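Local coordinates for trypsin-resistant surface T6 protein (Streptococcus pyogenes serotype M6, PDB 4P0D) that probably forms the backbone of the pilus as the polymerised pilin subunit, a cell-wall-anchored surface antigen with Ig-like domains and isopeptide cross-linking, at residues L147-T157 / S309-Y317; V194-T203 / I259-A269. The protein carries 1 engineered substitution. All coordinates share one frame; numbering follows the deposited sequence. Where two conformers were deposited one is given.

Coming from the N-terminal Ig-like domain, the chain enters the central part of the pilin along strand 139-155, whose end is the first half of contact 1. It then builds most of a beta sandwich before strand 307-316 returns to lie parallel beside 147-157; this closes a loop of 151 residues, and beyond it the chain continues to the C-terminal strands. Contact 2 falls wholly within that loop. There, 194-203 meets 259-269, partly across the sandwich core and partly as neighbouring strands. The two contacts meet at one spot, where Lys152 of contact 1, cross-linked to Asn278, donates to Asp196 of contact 2 and packs against Tyr261.

Contact 1. Residues L147-T157 / S309-Y317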
loop_
_atom_site.group_PDB
_atom_site.type_symbol
_atom_site.label_atom_id
_atom_site.label_comp_id
_atom_site.label_asym_id
_atom_site.label_seq_id
_atom_site.Cartn_x
_atom_site.Cartn_y
_atom_site.Cartn_z
ATOM N N LEU A 147 13.505 10.851 -5.280
ATOM C CA LEU A 147 13.092 9.454 -5.183
ATOM C C LEU A 147 11.939 9.399 -4.191
ATOM O O LEU A 147 12.156 9.499 -2.996
ATOM C CB LEU A 147 14.258 8.556 -4.718
ATOM C CG LEU A 147 13.974 7.067 -4.461
ATOM C CD1 LEU A 147 13.488 6.379 -5.720
ATOM C CD2 LEU A 147 15.207 6.359 -3.914
ATOM N N PRO A 148 10.705 9.281 -4.693
ATOM C CA PRO A 148 9.591 9.150 -3.770
ATOM C C PRO A 148 9.593 7.822 -3.019
ATOM O O PRO A 148 10.329 6.887 -3.379
ATOM C CB PRO A 148 8.380 9.238 -4.687
ATOM C CG PRO A 148 8.859 10.028 -5.864
ATOM C CD PRO A 148 10.238 9.502 -6.075
ATOM N N SER A 149 8.780 7.741 -1.977
ATOM C CA SER A 149 8.610 6.487 -1.246
ATOM C C SER A 149 7.256 6.485 -0.586
ATOM O O SER A 149 6.635 7.527 -0.436
ATOM C CB SER A 149 9.670 6.315 -0.162
ATOM O OG SER A 149 9.531 7.323 0.816
ATOM N N ILE A 150 6.811 5.296 -0.207
ATOM C CA ILE A 150 5.604 5.138 0.583
ATOM C C ILE A 150 5.876 4.052 1.605
ATOM O O ILE A 150 6.456 3.028 1.259
ATOM C CB ILE A 150 4.393 4.777 -0.290
ATOM C CG1 ILE A 150 3.122 4.708 0.553
ATOM C CG2 ILE A 150 4.592 3.453 -1.021
ATOM C CD1 ILE A 150 1.891 4.408 -0.275
ATOM N N THR A 151 5.463 4.297 2.849
ATOM C CA THR A 151 5.651 3.360 3.959
ATOM C C THR A 151 4.316 3.169 4.661
ATOM O O THR A 151 3.670 4.154 5.031
ATOM C CB THR A 151 6.671 3.906 4.979
ATOM O OG1 THR A 151 7.888 4.219 4.312
ATOM C CG2 THR A 151 6.983 2.900 6.085
ATOM N N LYS A 152 3.903 1.913 4.825
ATOM C CA LYS A 152 2.677 1.599 5.523
ATOM C C LYS A 152 2.948 0.857 6.824
ATOM O O LYS A 152 3.775 -0.060 6.881
ATOM C CB LYS A 152 1.732 0.774 4.658
ATOM C CG LYS A 152 0.403 0.500 5.364
ATOM C CD LYS A 152 -0.755 0.214 4.434
ATOM C CE LYS A 152 -0.736 -1.229 3.958
ATOM N NZ LYS A 152 -2.066 -1.753 3.534
ATOM N N LYS A 153 2.224 1.258 7.860
ATOM C CA LYS A 153 2.299 0.619 9.147
ATOM C C LYS A 153 0.897 0.218 9.615
ATOM O O LYS A 153 -0.099 0.814 9.203
ATOM C CB LYS A 153 2.917 1.569 10.167
ATOM C CG LYS A 153 4.415 1.810 10.031
ATOM C CD LYS A 153 4.819 2.884 11.036
ATOM C CE LYS A 153 6.233 3.401 10.823
ATOM N NZ LYS A 153 7.234 2.669 11.650
ATOM N N VAL A 154 0.846 -0.794 10.477
ATOM C CA VAL A 154 -0.393 -1.251 11.076
ATOM C C VAL A 154 -0.212 -1.430 12.581
ATOM O O VAL A 154 0.841 -1.861 13.046
ATOM C CB VAL A 154 -0.961 -2.529 10.405
ATOM C CG1 VAL A 154 -0.051 -3.739 10.574
ATOM C CG2 VAL A 154 -2.352 -2.835 10.930
ATOM N N THR A 155 -1.238 -1.045 13.336
ATOM C CA THR A 155 -1.257 -1.303 14.768
ATOM C C THR A 155 -2.622 -1.860 15.131
ATOM O O THR A 155 -3.527 -1.861 14.299
ATOM C CB THR A 155 -0.978 -0.030 15.562
ATOM O OG1 THR A 155 -1.964 0.965 15.228
ATOM C CG2 THR A 155 0.451 0.481 15.242
ATOM N N GLY A 156 -2.753 -2.366 16.353
ATOM C CA GLY A 156 -3.984 -3.046 16.786
ATOM C C GLY A 156 -3.828 -4.560 16.751
ATOM O O GLY A 156 -4.742 -5.299 17.121
ATOM N N THR A 157 -2.654 -4.993 16.289
ATOM C CA THR A 157 -2.303 -6.387 16.112
ATOM C C THR A 157 -1.508 -6.886 17.314
ATOM O O THR A 157 -1.087 -6.097 18.189
ATOM C CB THR A 157 -1.401 -6.551 14.858
ATOM O OG1 THR A 157 -0.378 -5.553 14.891
ATOM C CG2 THR A 157 -2.206 -6.407 13.545
ATOM N N SER A 309 5.026 4.181 -9.873
ATOM C CA SER A 309 4.609 4.122 -8.480
ATOM C C SER A 309 5.611 3.486 -7.556
ATOM O O SER A 309 6.505 2.766 -7.992
ATOM C CB SER A 309 3.303 3.372 -8.360
ATOM O OG SER A 309 3.489 1.998 -8.599
ATOM N N LYS A 310 5.458 3.792 -6.271
ATOM C CA LYS A 310 6.038 3.014 -5.196
ATOM C C LYS A 310 4.896 2.321 -4.479
ATOM O O LYS A 310 3.723 2.709 -4.601
ATOM C CB LYS A 310 6.788 3.919 -4.216
ATOM C CG LYS A 310 8.051 4.548 -4.768
ATOM C CD LYS A 310 9.153 3.517 -4.978
ATOM C CE LYS A 310 10.341 4.101 -5.735
ATOM N NZ LYS A 310 11.289 3.012 -6.082
ATOM N N GLU A 311 5.216 1.297 -3.711
ATOM C CA GLU A 311 4.165 0.599 -2.992
ATOM C C GLU A 311 4.660 -0.015 -1.711
ATOM O O GLU A 311 5.856 -0.101 -1.472
ATOM C CB GLU A 311 3.514 -0.463 -3.887
ATOM C CG GLU A 311 4.453 -1.459 -4.510
ATOM C CD GLU A 311 3.688 -2.494 -5.331
ATOM O OE1 GLU A 311 3.511 -3.627 -4.838
ATOM O OE2 GLU A 311 3.226 -2.169 -6.435
ATOM N N ASP A 312 3.705 -0.379 -0.862
ATOM C CA ASP A 312 3.987 -1.051 0.388
ATOM C C ASP A 312 2.743 -1.832 0.812
ATOM O O ASP A 312 1.611 -1.476 0.465
ATOM C CB ASP A 312 4.422 -0.055 1.468
ATOM C CG ASP A 312 5.273 -0.706 2.582
ATOM O OD1 ASP A 312 5.662 -1.899 2.477
ATOM O OD2 ASP A 312 5.570 -0.014 3.569
ATOM N N SER A 313 2.991 -2.900 1.562
ATOM C CA SER A 313 1.970 -3.830 1.987
ATOM C C SER A 313 2.316 -4.360 3.368
ATOM O O SER A 313 3.498 -4.545 3.704
ATOM C CB SER A 313 1.895 -4.974 0.981
ATOM O OG SER A 313 0.831 -5.856 1.283
ATOM N N LYS A 314 1.295 -4.575 4.189
ATOM C CA LYS A 314 1.459 -5.247 5.478
ATOM C C LYS A 314 0.552 -6.474 5.462
ATOM O O LYS A 314 -0.585 -6.415 5.002
ATOM C CB LYS A 314 1.109 -4.321 6.635
ATOM C CG LYS A 314 2.010 -3.085 6.764
ATOM C CD LYS A 314 3.466 -3.401 7.091
ATOM C CE LYS A 314 3.620 -4.241 8.347
ATOM N NZ LYS A 314 5.032 -4.660 8.550
ATOM N N ILE A 315 1.060 -7.593 5.927
ATOM C CA ILE A 315 0.264 -8.809 5.964
ATOM C C ILE A 315 -0.058 -9.028 7.416
ATOM O O ILE A 315 0.826 -8.936 8.293
ATOM C CB ILE A 315 1.026 -10.024 5.386
ATOM C CG1 ILE A 315 1.646 -9.689 4.034
ATOM C CG2 ILE A 315 0.104 -11.239 5.246
ATOM C CD1 ILE A 315 2.659 -10.734 3.576
ATOM N N VAL A 316 -1.319 -9.309 7.694
ATOM C CA VAL A 316 -1.702 -9.649 9.034
ATOM C C VAL A 316 -2.240 -11.069 9.031
ATOM O O VAL A 316 -2.942 -11.463 8.114
ATOM C CB VAL A 316 -2.714 -8.639 9.599
ATOM C CG1 VAL A 316 -3.135 -9.035 10.989
ATOM C CG2 VAL A 316 -2.078 -7.244 9.621
ATOM N N TYR A 317 -1.887 -11.816 10.071
ATOM C CA TYR A 317 -2.168 -13.261 10.141
ATOM C C TYR A 317 -3.223 -13.609 11.199
ATOM O O TYR A 317 -3.392 -12.896 12.190
ATOM C CB TYR A 317 -0.872 -13.999 10.433
ATOM C CG TYR A 317 0.140 -13.848 9.328
ATOM C CD1 TYR A 317 0.068 -14.634 8.176
ATOM C CD2 TYR A 317 1.148 -12.893 9.401
ATOM C CE1 TYR A 317 0.983 -14.490 7.151
ATOM C CE2 TYR A 317 2.071 -12.754 8.372
ATOM C CZ TYR A 317 1.977 -13.558 7.257
ATOM O OH TYR A 317 2.878 -13.413 6.231
HETATM O O HOH W 1 7.963 0.430 0.648
#
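Asp312 OD2 takes the shortest polar bond here, from Lys152 N at 2.8 Å with an N-H...O angle of 171°. It is met on the anti side, and the donor stands 29° out of the carboxylate plane. The carboxylate thus spans a gap that the backbones do not close themselves: the axes of the parallel strands 149-155 and 309-312 come no closer than 5.9 Å. One residue pair earlier, a water donates both its hydrogens across the same gap, to Ile150 O at 3.1 Å and Glu311 O at 3.0 Å.

Apolar parts fill in around these bridges. Ile150 lays CG2 against the opposite backbone, 3.5 Å from Glu311 CA. Lys310 runs alongside the chain near Pro148, CG 3.5 Å from Pro148 O, then crosses Leu147 at about a right angle and gives its NZ to Asp105 O. Lys314 bends twice and sets CD over the other strand, 3.4 Å from Lys152 O, while Val316 closes the far end with CG1 3.8 Å from Thr157 CG2.

The Lys152 and Lys314 chains run antiparallel past one another, their CG atoms meeting. Bent at chi3 (81°), Lys152 points inward, where NZ is covalently joined to Asn278 CG in an intramolecular isopeptide bond, gripped at both polar ends: NZ donates to Asp196 OD2, and Asn278 OD1 accepts from Lys314 N. The covalent bond therefore ties strand 139-155 to 276-285, the hydrogen-bonded neighbour of 307-316. Strand 307-316 itself is held to 147-157 by the Asp312 bond and the water, and it holds the cross-link through Lys314 N, a combination consistent with a pilus shaft that must withstand pulling.

Contact 2. Residues V194-T203 / I259-A269; sequences VSDNMSEGLT and ISYKAVVNNKA
This contact is part core packing, part antiparallel strand pairing, in the Ig-like beta sandwich of the middle domain. Strand 192-197 lies in the opposite layer from strand 258-265, whereas strand 202-213 is the latter's neighbour in the sheet; the turn from Ser199 to Leu202 carries the chain over between them.

Across the core, Val194 CG1 and Ile259 CD1 meet end to end, 3.9 Å apart. Next comes Tyr261, whose CG sits between the backbone N and the carbonyl carbon (chi1 44°), which turns the ring up into the core, where OH donates to Asp196 OD2. The 2.5 Å modelled for that bond is very short and doubtful as a length; the carboxylate and ring planes stand 80° apart. OD2 also serves the Lys152-Asn278 cross-link. Met198 brings CE in the ring plane to the Tyr261 edge, 3.5 Å from CE2, with SD resting on Ala263 CB.

In the sheet, Thr203 and Val264 form a hydrogen-bonded pair, Thr203 N to Val264 O at 3.0 Å and Val264 N to Thr203 O at 3.1 Å. Leu202 and Val265, the adjoining non-hydrogen-bonded pair, meet through CD2 and CG2 on the core side. Gly201 then passes so close to the turn 266-269 that its CA lies 3.6 Å from Ala269 N.

Asn266 seals this end: its backbone N binds Gly201 O, OD1 makes an Asx turn with Lys268 N, and ND2, its acceptors nearly in the amide plane, donates to both Glu200 O and Thr203 OG1, each at 2.9 Å.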
loop_
_atom_site.group_PDB
_atom_site.type_symbol
_atom_site.label_atom_id
_atom_site.label_comp_id
_atom_site.label_asym_id
_atom_site.label_seq_id
_atom_site.Cartn_x
_atom_site.Cartn_y
_atom_site.Cartn_z
ATOM N N VAL A 194 -2.700 8.593 -4.185
ATOM C CA VAL A 194 -2.561 7.503 -3.203
ATOM C C VAL A 194 -3.754 6.535 -3.240
ATOM O O VAL A 194 -4.923 6.950 -3.363
ATOM C CB VAL A 194 -2.297 8.069 -1.779
ATOM C CG1 VAL A 194 -2.191 6.944 -0.742
ATOM C CG2 VAL A 194 -1.028 8.921 -1.788
ATOM N N SER A 195 -3.446 5.231 -3.211
ATOM C CA SER A 195 -4.470 4.185 -3.208
ATOM C C SER A 195 -4.161 3.102 -2.177
ATOM O O SER A 195 -3.002 2.857 -1.831
ATOM C CB SER A 195 -4.591 3.516 -4.584
ATOM O OG SER A 195 -4.534 4.451 -5.651
ATOM N N ASP A 196 -5.217 2.460 -1.685
ATOM C CA ASP A 196 -5.095 1.178 -0.991
ATOM C C ASP A 196 -6.343 0.374 -1.252
ATOM O O ASP A 196 -7.409 0.933 -1.541
ATOM C CB ASP A 196 -4.862 1.383 0.508
ATOM C CG ASP A 196 -4.203 0.176 1.195
ATOM O OD1 ASP A 196 -4.070 -0.896 0.592
ATOM O OD2 ASP A 196 -3.856 0.298 2.382
ATOM N N ASN A 197 -6.189 -0.947 -1.224
ATOM C CA ASN A 197 -7.326 -1.854 -1.231
ATOM C C ASN A 197 -7.026 -3.002 -0.276
ATOM O O ASN A 197 -5.963 -3.619 -0.320
ATOM C CB ASN A 197 -7.623 -2.381 -2.636
ATOM C CG ASN A 197 -9.052 -2.935 -2.775
ATOM O OD1 ASN A 197 -10.031 -2.293 -2.403
ATOM N ND2 ASN A 197 -9.166 -4.118 -3.346
ATOM N N MET A 198 -7.963 -3.246 0.611
ATOM C CA MET A 198 -7.807 -4.265 1.636
ATOM C C MET A 198 -8.210 -5.608 1.055
ATOM O O MET A 198 -9.163 -5.684 0.284
ATOM C CB MET A 198 -8.719 -3.942 2.816
ATOM C CG MET A 198 -8.419 -2.646 3.545
ATOM S SD MET A 198 -7.073 -2.888 4.704
ATOM C CE MET A 198 -6.685 -1.171 5.022
ATOM N N SER A 199 -7.515 -6.671 1.444
ATOM C CA SER A 199 -7.945 -8.029 1.074
ATOM C C SER A 199 -9.306 -8.302 1.709
ATOM O O SER A 199 -9.741 -7.567 2.616
ATOM C CB SER A 199 -6.928 -9.075 1.530
ATOM O OG SER A 199 -6.700 -8.950 2.922
ATOM N N GLU A 200 -9.979 -9.348 1.239
ATOM C CA GLU A 200 -11.409 -9.470 1.518
ATOM C C GLU A 200 -11.743 -9.758 2.973
ATOM O O GLU A 200 -12.846 -9.477 3.389
ATOM C CB GLU A 200 -12.116 -10.467 0.571
ATOM C CG GLU A 200 -11.715 -11.920 0.728
ATOM C CD GLU A 200 -12.704 -12.887 0.080
ATOM O OE1 GLU A 200 -12.459 -14.102 0.176
ATOM O OE2 GLU A 200 -13.734 -12.452 -0.501
ATOM N N GLY A 201 -10.790 -10.286 3.739
ATOM C CA GLY A 201 -11.000 -10.588 5.156
ATOM C C GLY A 201 -10.924 -9.384 6.091
ATOM O O GLY A 201 -11.005 -9.533 7.315
ATOM N N LEU A 202 -10.728 -8.199 5.512
ATOM C CA LEU A 202 -10.715 -6.943 6.245
ATOM C C LEU A 202 -11.769 -6.054 5.625
ATOM O O LEU A 202 -11.866 -6.001 4.410
ATOM C CB LEU A 202 -9.340 -6.294 6.102
ATOM C CG LEU A 202 -8.178 -7.162 6.605
ATOM C CD1 LEU A 202 -6.854 -6.812 5.944
ATOM C CD2 LEU A 202 -8.079 -7.044 8.123
ATOM N N THR A 203 -12.581 -5.385 6.432
ATOM C CA THR A 203 -13.607 -4.510 5.917
ATOM C C THR A 203 -13.137 -3.073 6.154
ATOM O O THR A 203 -13.060 -2.609 7.291
ATOM C CB THR A 203 -14.973 -4.791 6.568
ATOM O OG1 THR A 203 -15.318 -6.175 6.398
ATOM C CG2 THR A 203 -16.075 -3.907 5.957
ATOM N N ILE A 259 -1.571 9.912 6.256
ATOM C CA ILE A 259 -2.894 9.355 6.047
ATOM C C ILE A 259 -3.108 8.216 7.048
ATOM O O ILE A 259 -2.228 7.376 7.215
ATOM C CB ILE A 259 -3.037 8.822 4.593
ATOM C CG1 ILE A 259 -2.734 9.929 3.572
ATOM C CG2 ILE A 259 -4.421 8.227 4.328
ATOM C CD1 ILE A 259 -2.930 9.483 2.141
ATOM N N SER A 260 -4.273 8.180 7.684
ATOM C CA SER A 260 -4.638 7.077 8.554
ATOM C C SER A 260 -6.011 6.531 8.200
ATOM O O SER A 260 -6.858 7.242 7.654
ATOM C CB SER A 260 -4.579 7.525 10.016
ATOM O OG SER A 260 -3.235 7.802 10.301
ATOM N N TYR A 261 -6.214 5.251 8.480
ATOM C CA TYR A 261 -7.510 4.616 8.264
ATOM C C TYR A 261 -7.594 3.284 8.994
ATOM O O TYR A 261 -6.590 2.745 9.445
ATOM C CB TYR A 261 -7.806 4.437 6.779
ATOM C CG TYR A 261 -6.652 3.915 5.962
ATOM C CD1 TYR A 261 -5.658 4.769 5.486
ATOM C CD2 TYR A 261 -6.555 2.560 5.651
ATOM C CE1 TYR A 261 -4.595 4.287 4.724
ATOM C CE2 TYR A 261 -5.502 2.071 4.898
ATOM C CZ TYR A 261 -4.539 2.928 4.429
ATOM O OH TYR A 261 -3.507 2.411 3.666
ATOM N N LYS A 262 -8.805 2.769 9.117
ATOM C CA LYS A 262 -9.032 1.559 9.874
ATOM C C LYS A 262 -9.747 0.528 9.061
ATOM O O LYS A 262 -10.484 0.868 8.147
ATOM C CB LYS A 262 -9.888 1.881 11.079
ATOM C CG LYS A 262 -9.182 2.697 12.138
ATOM C CD LYS A 262 -10.208 2.992 13.211
ATOM C CE LYS A 262 -9.648 3.745 14.386
ATOM N NZ LYS A 262 -10.807 3.938 15.321
ATOM N N ALA A 263 -9.566 -0.734 9.430
ATOM C CA ALA A 263 -10.378 -1.802 8.928
ATOM C C ALA A 263 -10.646 -2.816 10.033
ATOM O O ALA A 263 -9.901 -2.890 11.006
ATOM C CB ALA A 263 -9.729 -2.451 7.726
ATOM N N VAL A 264 -11.725 -3.583 9.903
ATOM C CA VAL A 264 -12.075 -4.581 10.921
ATOM C C VAL A 264 -12.087 -5.999 10.343
ATOM O O VAL A 264 -12.670 -6.253 9.280
ATOM C CB VAL A 264 -13.449 -4.288 11.552
ATOM C CG1 VAL A 264 -14.541 -4.426 10.510
ATOM C CG2 VAL A 264 -13.703 -5.220 12.728
ATOM N N VAL A 265 -11.479 -6.920 11.085
ATOM C CA VAL A 265 -11.251 -8.288 10.626
ATOM C C VAL A 265 -12.616 -8.959 10.601
ATOM O O VAL A 265 -13.342 -8.926 11.597
ATOM C CB VAL A 265 -10.276 -9.044 11.570
ATOM C CG1 VAL A 265 -10.023 -10.478 11.100
ATOM C CG2 VAL A 265 -8.960 -8.308 11.686
ATOM N N ASN A 266 -12.997 -9.497 9.442
ATOM C CA ASN A 266 -14.310 -10.157 9.263
ATOM C C ASN A 266 -14.165 -11.682 9.157
ATOM O O ASN A 266 -13.073 -12.215 9.262
ATOM C CB ASN A 266 -15.049 -9.579 8.042
ATOM C CG ASN A 266 -14.338 -9.857 6.712
ATOM O OD1 ASN A 266 -14.016 -11.004 6.380
ATOM N ND2 ASN A 266 -14.096 -8.808 5.947
ATOM N N ASN A 267 -15.280 -12.371 8.997
ATOM C CA ASN A 267 -15.295 -13.841 9.004
ATOM C C ASN A 267 -14.555 -14.499 7.831
ATOM O O ASN A 267 -14.241 -15.678 7.908
ATOM C CB ASN A 267 -16.734 -14.354 9.062
ATOM C CG ASN A 267 -17.481 -14.122 7.778
ATOM O OD1 ASN A 267 -17.658 -15.034 6.977
ATOM N ND2 ASN A 267 -17.898 -12.901 7.559
ATOM N N LYS A 268 -14.265 -13.735 6.772
ATOM C CA LYS A 268 -13.498 -14.239 5.624
ATOM C C LYS A 268 -11.984 -14.118 5.806
ATOM O O LYS A 268 -11.218 -14.428 4.884
ATOM C CB LYS A 268 -13.901 -13.503 4.340
ATOM C CG LYS A 268 -15.347 -13.696 3.929
ATOM C CD LYS A 268 -15.787 -12.572 2.996
ATOM C CE LYS A 268 -17.046 -12.946 2.236
ATOM N NZ LYS A 268 -17.468 -11.865 1.293
ATOM N N ALA A 269 -11.534 -13.692 6.985
ATOM C CA ALA A 269 -10.117 -13.560 7.219
ATOM C C ALA A 269 -9.455 -14.909 6.995
ATOM O O ALA A 269 -9.902 -15.944 7.509
ATOM C CB ALA A 269 -9.830 -13.052 8.616
#